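Tryptophanyl-tRNA synthetase (Thermus thermophilus, PDB 2EL7) probably catalyses the ATP-dependent attachment of tryptophan to its cognate tRNA, working as a homodimeric class I aminoacyl-tRNA synthetase. Local coordinates at residues P88-L93 with P130-A135. Sequence-based numbering, arbitrary orientation.
Sequences PEHTEL and PVLQAA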
loop_
_atom_site.group_PDB
_atom_site.type_symbol
_atom_site.label_atom_id
_atom_site.label_comp_id
_atom_site.label_asym_id
_atom_site.label_seq_id
_atom_site.Cartn_x
_atom_site.Cartn_y
_atom_site.Cartn_z
ATOM N N PRO A 88 -10.313 -1.621 -3.587
ATOM C CA PRO A 88 -8.852 -1.552 -3.547
ATOM C C PRO A 88 -8.184 -0.182 -3.640
ATOM O O PRO A 88 -7.010 -0.059 -3.280
ATOM C CB PRO A 88 -8.459 -2.466 -4.703
ATOM C CG PRO A 88 -9.513 -2.093 -5.732
ATOM C CD PRO A 88 -10.771 -2.170 -4.880
ATOM N N GLU A 89 -8.911 0.824 -4.136
ATOM C CA GLU A 89 -8.391 2.178 -4.271
ATOM C C GLU A 89 -7.721 2.672 -2.984
ATOM O O GLU A 89 -6.719 3.379 -3.036
ATOM C CB GLU A 89 -9.511 3.188 -4.614
ATOM C CG GLU A 89 -10.012 3.277 -6.052
ATOM C CD GLU A 89 -10.813 2.076 -6.490
ATOM O OE1 GLU A 89 -11.397 1.383 -5.634
ATOM O OE2 GLU A 89 -10.878 1.829 -7.707
ATOM N N HIS A 90 -8.263 2.330 -1.819
ATOM C CA HIS A 90 -7.637 2.850 -0.626
ATOM C C HIS A 90 -6.207 2.400 -0.417
ATOM O O HIS A 90 -5.451 3.115 0.245
ATOM C CB HIS A 90 -8.509 2.615 0.641
ATOM C CG HIS A 90 -8.373 1.260 1.259
ATOM N ND1 HIS A 90 -9.043 0.154 0.784
ATOM C CD2 HIS A 90 -7.633 0.833 2.307
ATOM C CE1 HIS A 90 -8.717 -0.899 1.512
ATOM N NE2 HIS A 90 -7.861 -0.512 2.442
ATOM N N THR A 91 -5.805 1.255 -0.977
ATOM C CA THR A 91 -4.409 0.832 -0.808
ATOM C C THR A 91 -3.511 1.725 -1.610
ATOM O O THR A 91 -2.313 1.753 -1.389
ATOM C CB THR A 91 -4.076 -0.665 -1.259
ATOM O OG1 THR A 91 -4.293 -0.840 -2.666
ATOM C CG2 THR A 91 -4.872 -1.660 -0.455
ATOM N N GLU A 92 -4.079 2.423 -2.579
ATOM C CA GLU A 92 -3.290 3.327 -3.404
ATOM C C GLU A 92 -3.123 4.656 -2.655
ATOM O O GLU A 92 -2.025 5.240 -2.605
ATOM C CB GLU A 92 -3.972 3.558 -4.732
ATOM C CG GLU A 92 -3.178 4.449 -5.642
ATOM C CD GLU A 92 -3.930 4.803 -6.893
ATOM O OE1 GLU A 92 -4.935 4.124 -7.167
ATOM O OE2 GLU A 92 -3.513 5.752 -7.606
ATOM N N LEU A 93 -4.223 5.123 -2.068
ATOM C CA LEU A 93 -4.217 6.343 -1.283
ATOM C C LEU A 93 -3.258 6.049 -0.132
ATOM O O LEU A 93 -2.573 6.938 0.396
ATOM C CB LEU A 93 -5.620 6.614 -0.732
ATOM C CG LEU A 93 -5.713 7.843 0.158
ATOM C CD1 LEU A 93 -5.087 9.032 -0.578
ATOM C CD2 LEU A 93 -7.186 8.123 0.477
ATOM N N PRO A 130 -1.939 1.520 10.847
ATOM C CA PRO A 130 -2.688 2.770 11.043
ATOM C C PRO A 130 -2.782 3.634 9.780
ATOM O O PRO A 130 -3.777 4.344 9.579
ATOM C CB PRO A 130 -1.933 3.448 12.179
ATOM C CG PRO A 130 -1.442 2.239 12.997
ATOM C CD PRO A 130 -0.930 1.322 11.909
ATOM N N VAL A 131 -1.760 3.587 8.925
ATOM C CA VAL A 131 -1.797 4.373 7.682
ATOM C C VAL A 131 -2.887 3.797 6.764
ATOM O O VAL A 131 -3.630 4.557 6.132
ATOM C CB VAL A 131 -0.426 4.379 6.980
ATOM C CG1 VAL A 131 -0.489 5.229 5.682
ATOM C CG2 VAL A 131 0.615 4.971 7.943
ATOM N N LEU A 132 -3.014 2.462 6.737
ATOM C CA LEU A 132 -4.055 1.793 5.960
ATOM C C LEU A 132 -5.425 2.255 6.464
ATOM O O LEU A 132 -6.293 2.603 5.662
ATOM C CB LEU A 132 -3.950 0.274 6.102
ATOM C CG LEU A 132 -4.867 -0.585 5.218
ATOM C CD1 LEU A 132 -4.514 -0.354 3.795
ATOM C CD2 LEU A 132 -4.707 -2.074 5.539
ATOM N N GLN A 133 -5.612 2.278 7.787
ATOM C CA GLN A 133 -6.876 2.729 8.370
ATOM C C GLN A 133 -7.158 4.200 7.992
ATOM O O GLN A 133 -8.301 4.580 7.709
ATOM C CB GLN A 133 -6.851 2.608 9.893
ATOM C CG GLN A 133 -6.837 1.193 10.445
ATOM C CD GLN A 133 -6.824 1.180 11.984
ATOM O OE1 GLN A 133 -5.842 1.604 12.624
ATOM N NE2 GLN A 133 -7.921 0.710 12.578
ATOM N N ALA A 134 -6.121 5.033 8.007
ATOM C CA ALA A 134 -6.303 6.437 7.638
ATOM C C ALA A 134 -6.808 6.611 6.189
ATOM O O ALA A 134 -7.618 7.500 5.896
ATOM C CB ALA A 134 -4.985 7.195 7.817
ATOM N N ALA A 135 -6.315 5.773 5.281
ATOM C CA ALA A 135 -6.717 5.856 3.877
ATOM C C ALA A 135 -8.129 5.334 3.706
ATOM O O ALA A 135 -8.870 5.785 2.862
ATOM C CB ALA A 135 -5.767 5.067 3.030
#
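L132 meets H90 where segments 89-93 and 130-135, on helices 89-99 and 124-139, run at 118° to each other, a worked example of how a small residue lets two helices approach. The leucine's CG stands anti to the backbone N (chi1 -173°), which helps to bring CD1 to the imidazole; CD1 lies 3.6 Å from H90 NE2 and 3.7 Å from H90 CD2, meeting the ring obliquely. T91 CG2, from the same helix as H90, lies above one face of that ring, offset toward the rim, while H90 ND1 is hydrogen-bonded to V87 O, a tie that limits the ring's rotation. L132 also packs on W95 of the second subunit. A turn further on, A135 has its methyl CB 3.4 Å from H90 O and 4.0 Å from L93 CG, and L93 CD2 in turn lies 3.7 Å from A135 O. With no longer side chain at A135, its CA comes within 5.5 Å of the CA of H90. Replacing H90 by alanine is likely to open a gap beside L132 CD1 and leave V87 O without its imidazole partner. This is mostly van der Waals helix-helix packing in the class I catalytic domain, next to the dimer interface, with H90 beside D136, the predicted tryptophan-binding residue.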